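Local coordinates for glycoside hydrolase family 88 protein (Bacteroides vulgatus, PDB 4Q88) that is of unknown function but probably hydrolyses glycosidic bonds, as a largely helical, single-chain enzyme, at residues Q34-H45 with Y63-K74. Sequence-based numbering, arbitrary orientation.
Sequences QVRSFWDNAVYH and YSIDWADYNQWK
Helices 39-45 and 63-70 run nearly antiparallel, their axes 11.3 Å apart at 150°, while loop 34-38 lies across the C-terminal end of the second helix, bringing the CA atoms of Q34 and W67 within 5.3 Å. W67 fills the space between: with its CG anti to the backbone N (chi1 171°), the indole reaches across to the first helix. The H45 imidazole makes an offset stack on one indole face, planes 10° apart and H45 centroid 3.8 Å from that of the six-membered ring; on the opposite face lies N71 ND2, which also bonds W67 O. The other imidazole face is covered by Y44, and at its edge H45 ND1 hydrogen-bonds S64 OG (2.8 Å), which fixes the ring's rotation; S64 OG also pairs with N48. In its ring plane, W67 NE1 donates to R36 O (3.2 Å) from above the carbonyl plane, while N41 ND2 reaches the same oxygen from the opposite face. N71 ND2 gives V35 O a nearly straight bond (2.8 Å), and S37 OG donates to K74 O (2.9 Å) on a carbonyl lone pair. Farther out, Q34 CB sits over the Y70 ring, 3.8 Å from its centroid, and two waters link Q34 NE2 to D66 O and OD2, while Q62 holds D66 OD1. Cutting W67 back to an alanine is likely to leave H45 without its stacking partner, open a gap between the helices and take one of two donors from R36 O. In a fold consistent with the family's six-hairpin barrel, aromatic packing thus joins side-chain bonds to V35 O and R36 O, before helix 39-55, and to K74 O.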
loop_
_atom_site.group_PDB
_atom_site.type_symbol
_atom_site.label_atom_id
_atom_site.label_comp_id
_atom_site.label_asym_id
_atom_site.label_seq_id
_atom_site.Cartn_x
_atom_site.Cartn_y
_atom_site.Cartn_z
ATOM N N GLN A 34 -18.236 -11.099 0.398
ATOM C CA GLN A 34 -18.426 -11.608 -0.956
ATOM C C GLN A 34 -18.517 -10.467 -1.967
ATOM O O GLN A 34 -19.568 -10.166 -2.530
ATOM C CB GLN A 34 -19.680 -12.512 -1.027
ATOM C CG GLN A 34 -19.556 -13.781 -0.224
ATOM C CD GLN A 34 -19.871 -13.612 1.256
ATOM O OE1 GLN A 34 -20.448 -12.646 1.658
ATOM N NE2 GLN A 34 -19.459 -14.556 2.059
ATOM N N VAL A 35 -17.354 -9.880 -2.232
ATOM C CA VAL A 35 -17.147 -8.876 -3.238
ATOM C C VAL A 35 -15.850 -9.214 -4.014
ATOM O O VAL A 35 -15.009 -10.049 -3.602
ATOM C CB VAL A 35 -17.062 -7.471 -2.628
ATOM C CG1 VAL A 35 -18.448 -7.005 -2.156
ATOM C CG2 VAL A 35 -16.003 -7.424 -1.518
ATOM N N ARG A 36 -15.701 -8.575 -5.157
ATOM C CA ARG A 36 -14.660 -8.942 -6.094
ATOM C C ARG A 36 -13.224 -8.730 -5.513
ATOM O O ARG A 36 -13.043 -7.958 -4.571
ATOM C CB ARG A 36 -14.810 -8.137 -7.384
ATOM C CG ARG A 36 -14.660 -6.653 -7.264
ATOM C CD ARG A 36 -14.731 -5.971 -8.630
ATOM N NE ARG A 36 -14.635 -4.555 -8.477
ATOM C CZ ARG A 36 -14.583 -3.663 -9.474
ATOM N NH1 ARG A 36 -14.565 -4.029 -10.732
ATOM N NH2 ARG A 36 -14.522 -2.385 -9.185
ATOM N N SER A 37 -12.246 -9.402 -6.113
ATOM C CA SER A 37 -10.883 -9.421 -5.595
ATOM C C SER A 37 -10.042 -8.265 -6.170
ATOM O O SER A 37 -8.850 -8.334 -6.114
ATOM C CB SER A 37 -10.196 -10.761 -5.874
ATOM O OG SER A 37 -10.270 -11.115 -7.252
ATOM N N PHE A 38 -10.671 -7.228 -6.715
ATOM C CA PHE A 38 -9.990 -6.082 -7.299
ATOM C C PHE A 38 -9.281 -5.248 -6.261
ATOM O O PHE A 38 -9.530 -5.421 -5.074
ATOM C CB PHE A 38 -11.045 -5.231 -7.986
ATOM C CG PHE A 38 -10.515 -4.217 -8.993
ATOM C CD1 PHE A 38 -9.569 -4.550 -9.947
ATOM C CD2 PHE A 38 -11.118 -2.991 -9.082
ATOM C CE1 PHE A 38 -9.177 -3.648 -10.933
ATOM C CE2 PHE A 38 -10.724 -2.069 -10.040
ATOM C CZ PHE A 38 -9.763 -2.405 -10.984
ATOM N N TRP A 39 -8.396 -4.342 -6.691
ATOM C CA TRP A 39 -7.410 -3.727 -5.770
ATOM C C TRP A 39 -7.986 -3.060 -4.503
ATOM O O TRP A 39 -7.386 -3.120 -3.451
ATOM C CB TRP A 39 -6.528 -2.705 -6.516
ATOM C CG TRP A 39 -7.279 -1.442 -6.803
ATOM C CD1 TRP A 39 -8.086 -1.189 -7.870
ATOM C CD2 TRP A 39 -7.320 -0.280 -5.986
ATOM N NE1 TRP A 39 -8.647 0.073 -7.767
ATOM C CE2 TRP A 39 -8.174 0.655 -6.621
ATOM C CE3 TRP A 39 -6.676 0.093 -4.811
ATOM C CZ2 TRP A 39 -8.435 1.910 -6.067
ATOM C CZ3 TRP A 39 -6.952 1.326 -4.261
ATOM C CH2 TRP A 39 -7.786 2.231 -4.907
ATOM N N ASP A 40 -9.108 -2.366 -4.636
ATOM C CA ASP A 40 -9.608 -1.587 -3.513
ATOM C C ASP A 40 -10.046 -2.490 -2.362
ATOM O O ASP A 40 -9.660 -2.254 -1.197
ATOM C CB ASP A 40 -10.684 -0.580 -3.963
ATOM C CG ASP A 40 -11.881 -1.225 -4.655
ATOM O OD1 ASP A 40 -11.836 -2.351 -5.227
ATOM O OD2 ASP A 40 -12.917 -0.552 -4.600
ATOM N N ASN A 41 -10.795 -3.557 -2.670
ATOM C CA ASN A 41 -11.075 -4.569 -1.661
ATOM C C ASN A 41 -9.825 -5.290 -1.200
ATOM O O ASN A 41 -9.640 -5.552 -0.007
ATOM C CB ASN A 41 -12.082 -5.582 -2.200
ATOM C CG ASN A 41 -13.429 -4.957 -2.478
ATOM O OD1 ASN A 41 -13.900 -4.119 -1.712
ATOM N ND2 ASN A 41 -14.105 -5.431 -3.514
ATOM N N ALA A 42 -8.937 -5.602 -2.146
ATOM C CA ALA A 42 -7.757 -6.341 -1.812
ATOM C C ALA A 42 -6.828 -5.559 -0.875
ATOM O O ALA A 42 -6.187 -6.155 -0.027
ATOM C CB ALA A 42 -6.977 -6.737 -3.073
ATOM N N VAL A 43 -6.756 -4.237 -1.038
ATOM C CA VAL A 43 -5.935 -3.410 -0.101
ATOM C C VAL A 43 -6.571 -3.453 1.314
ATOM O O VAL A 43 -5.871 -3.569 2.284
ATOM C CB VAL A 43 -5.748 -1.971 -0.602
ATOM C CG1 VAL A 43 -5.119 -1.068 0.485
ATOM C CG2 VAL A 43 -4.855 -2.015 -1.826
ATOM N N TYR A 44 -7.895 -3.395 1.389
ATOM C CA TYR A 44 -8.584 -3.521 2.672
ATOM C C TYR A 44 -8.104 -4.861 3.309
ATOM O O TYR A 44 -7.692 -4.897 4.480
ATOM C CB TYR A 44 -10.106 -3.464 2.589
ATOM C CG TYR A 44 -10.636 -4.033 3.902
ATOM C CD1 TYR A 44 -10.593 -3.290 5.073
ATOM C CD2 TYR A 44 -11.007 -5.373 3.973
ATOM C CE1 TYR A 44 -10.975 -3.863 6.310
ATOM C CE2 TYR A 44 -11.399 -5.951 5.186
ATOM C CZ TYR A 44 -11.381 -5.192 6.338
ATOM O OH TYR A 44 -11.681 -5.778 7.534
ATOM N N HIS A 45 -8.115 -5.954 2.520
ATOM C CA HIS A 45 -7.664 -7.255 3.065
ATOM C C HIS A 45 -6.235 -7.244 3.529
ATOM O O HIS A 45 -5.936 -7.927 4.486
ATOM C CB HIS A 45 -7.994 -8.429 2.151
ATOM C CG HIS A 45 -9.451 -8.717 2.142
ATOM N ND1 HIS A 45 -10.054 -9.437 3.150
ATOM C CD2 HIS A 45 -10.453 -8.234 1.371
ATOM C CE1 HIS A 45 -11.354 -9.476 2.933
ATOM N NE2 HIS A 45 -11.622 -8.724 1.879
ATOM N N TYR A 63 -13.207 -13.518 7.813
ATOM C CA TYR A 63 -13.685 -12.525 6.822
ATOM C C TYR A 63 -12.827 -12.561 5.541
ATOM O O TYR A 63 -13.371 -12.520 4.405
ATOM C CB TYR A 63 -13.742 -11.131 7.445
ATOM C CG TYR A 63 -14.432 -10.069 6.637
ATOM C CD1 TYR A 63 -13.712 -9.280 5.756
ATOM C CD2 TYR A 63 -15.790 -9.789 6.802
ATOM C CE1 TYR A 63 -14.320 -8.285 5.016
ATOM C CE2 TYR A 63 -16.422 -8.791 6.039
ATOM C CZ TYR A 63 -15.661 -8.038 5.143
ATOM O OH TYR A 63 -16.210 -7.015 4.404
ATOM N N SER A 64 -11.514 -12.611 5.706
ATOM C CA SER A 64 -10.597 -12.738 4.560
ATOM C C SER A 64 -10.731 -14.097 3.857
ATOM O O SER A 64 -10.671 -14.183 2.629
ATOM C CB SER A 64 -9.140 -12.422 4.941
ATOM O OG SER A 64 -8.994 -11.025 5.146
ATOM N N ILE A 65 -10.904 -15.172 4.610
ATOM C CA ILE A 65 -11.051 -16.493 4.006
ATOM C C ILE A 65 -12.331 -16.514 3.178
ATOM O O ILE A 65 -12.343 -17.017 2.067
ATOM C CB ILE A 65 -11.101 -17.611 5.077
ATOM C CG1 ILE A 65 -9.742 -17.755 5.758
ATOM C CG2 ILE A 65 -11.585 -18.941 4.479
ATOM C CD1 ILE A 65 -9.756 -18.556 7.044
ATOM N N ASP A 66 -13.396 -15.930 3.703
ATOM C CA ASP A 66 -14.695 -15.938 3.001
ATOM C C ASP A 66 -14.576 -15.134 1.718
ATOM O O ASP A 66 -15.168 -15.473 0.692
ATOM C CB ASP A 66 -15.808 -15.364 3.897
ATOM C CG ASP A 66 -16.234 -16.299 5.007
ATOM O OD1 ASP A 66 -15.737 -17.450 5.077
ATOM O OD2 ASP A 66 -16.995 -15.821 5.894
ATOM N N TRP A 67 -13.818 -14.040 1.760
ATOM C CA TRP A 67 -13.569 -13.279 0.516
ATOM C C TRP A 67 -12.732 -14.042 -0.488
ATOM O O TRP A 67 -13.067 -14.051 -1.676
ATOM C CB TRP A 67 -12.886 -11.956 0.853
ATOM C CG TRP A 67 -12.356 -11.119 -0.277
ATOM C CD1 TRP A 67 -13.072 -10.311 -1.109
ATOM C CD2 TRP A 67 -10.983 -10.890 -0.570
ATOM N NE1 TRP A 67 -12.228 -9.591 -1.930
ATOM C CE2 TRP A 67 -10.929 -9.942 -1.631
ATOM C CE3 TRP A 67 -9.787 -11.408 -0.067
ATOM C CZ2 TRP A 67 -9.713 -9.487 -2.163
ATOM C CZ3 TRP A 67 -8.588 -10.958 -0.598
ATOM C CH2 TRP A 67 -8.565 -10.015 -1.653
ATOM N N ALA A 68 -11.671 -14.719 -0.026
ATOM C CA ALA A 68 -10.851 -15.490 -0.926
ATOM C C ALA A 68 -11.637 -16.660 -1.555
ATOM O O ALA A 68 -11.509 -16.931 -2.738
ATOM C CB ALA A 68 -9.629 -16.007 -0.236
ATOM N N ASP A 69 -12.397 -17.354 -0.723
ATOM C CA ASP A 69 -13.272 -18.471 -1.184
ATOM C C ASP A 69 -14.253 -17.979 -2.281
ATOM O O ASP A 69 -14.353 -18.587 -3.338
ATOM C CB ASP A 69 -14.052 -19.041 0.027
ATOM C CG ASP A 69 -13.277 -20.057 0.817
ATOM O OD1 ASP A 69 -12.309 -20.661 0.279
ATOM O OD2 ASP A 69 -13.649 -20.285 2.009
ATOM N N TYR A 70 -14.941 -16.867 -2.030
ATOM C CA TYR A 70 -15.873 -16.259 -2.966
ATOM C C TYR A 70 -15.208 -15.958 -4.325
ATOM O O TYR A 70 -15.803 -16.129 -5.397
ATOM C CB TYR A 70 -16.472 -14.963 -2.387
ATOM C CG TYR A 70 -17.347 -14.227 -3.378
ATOM C CD1 TYR A 70 -18.548 -14.777 -3.807
ATOM C CD2 TYR A 70 -16.967 -13.008 -3.905
ATOM C CE1 TYR A 70 -19.346 -14.101 -4.725
ATOM C CE2 TYR A 70 -17.751 -12.328 -4.820
ATOM C CZ TYR A 70 -18.939 -12.887 -5.221
ATOM O OH TYR A 70 -19.697 -12.192 -6.125
ATOM N N ASN A 71 -13.964 -15.485 -4.286
ATOM C CA ASN A 71 -13.198 -15.203 -5.517
ATOM C C ASN A 71 -12.421 -16.392 -6.077
ATOM O O ASN A 71 -11.642 -16.271 -7.041
ATOM C CB ASN A 71 -12.304 -13.959 -5.272
ATOM C CG ASN A 71 -13.119 -12.706 -5.105
ATOM O OD1 ASN A 71 -13.710 -12.219 -6.062
ATOM N ND2 ASN A 71 -13.191 -12.185 -3.873
ATOM N N GLN A 72 -12.653 -17.561 -5.486
ATOM C CA GLN A 72 -12.015 -18.801 -5.913
ATOM C C GLN A 72 -10.509 -18.714 -5.909
ATOM O O GLN A 72 -9.832 -19.356 -6.717
ATOM C CB GLN A 72 -12.512 -19.228 -7.295
ATOM C CG GLN A 72 -14.016 -19.281 -7.408
ATOM C CD GLN A 72 -14.432 -19.821 -8.763
ATOM O OE1 GLN A 72 -14.146 -19.230 -9.806
ATOM N NE2 GLN A 72 -15.053 -20.967 -8.750
ATOM N N TRP A 73 -9.971 -17.904 -4.995
ATOM C CA TRP A 73 -8.539 -17.730 -4.895
ATOM C C TRP A 73 -7.904 -17.281 -6.204
ATOM O O TRP A 73 -6.781 -17.674 -6.547
ATOM C CB TRP A 73 -7.883 -19.014 -4.341
ATOM C CG TRP A 73 -8.507 -19.422 -3.076
ATOM C CD1 TRP A 73 -9.669 -20.171 -2.930
ATOM C CD2 TRP A 73 -8.064 -19.104 -1.745
ATOM N NE1 TRP A 73 -9.997 -20.266 -1.593
ATOM C CE2 TRP A 73 -9.003 -19.680 -0.842
ATOM C CE3 TRP A 73 -6.940 -18.411 -1.218
ATOM C CZ2 TRP A 73 -8.868 -19.581 0.555
ATOM C CZ3 TRP A 73 -6.810 -18.317 0.173
ATOM C CH2 TRP A 73 -7.751 -18.907 1.045
ATOM N N LYS A 74 -8.623 -16.408 -6.910
ATOM C CA LYS A 74 -8.133 -15.836 -8.152
ATOM C C LYS A 74 -8.282 -14.327 -8.128
ATOM O O LYS A 74 -9.044 -13.754 -7.343
ATOM C CB LYS A 74 -8.968 -16.358 -9.340
ATOM C CG LYS A 74 -8.846 -17.840 -9.560
ATOM C CD LYS A 74 -9.861 -18.238 -10.634
ATOM C CE LYS A 74 -9.898 -19.737 -10.766
ATOM N NZ LYS A 74 -10.639 -20.153 -11.971
HETATM O O HOH W 1 -17.438 -16.732 0.877
HETATM O O HOH W 2 -19.486 -14.929 4.869
HETATM O O HOH W 3 -13.123 -11.054 -8.354
#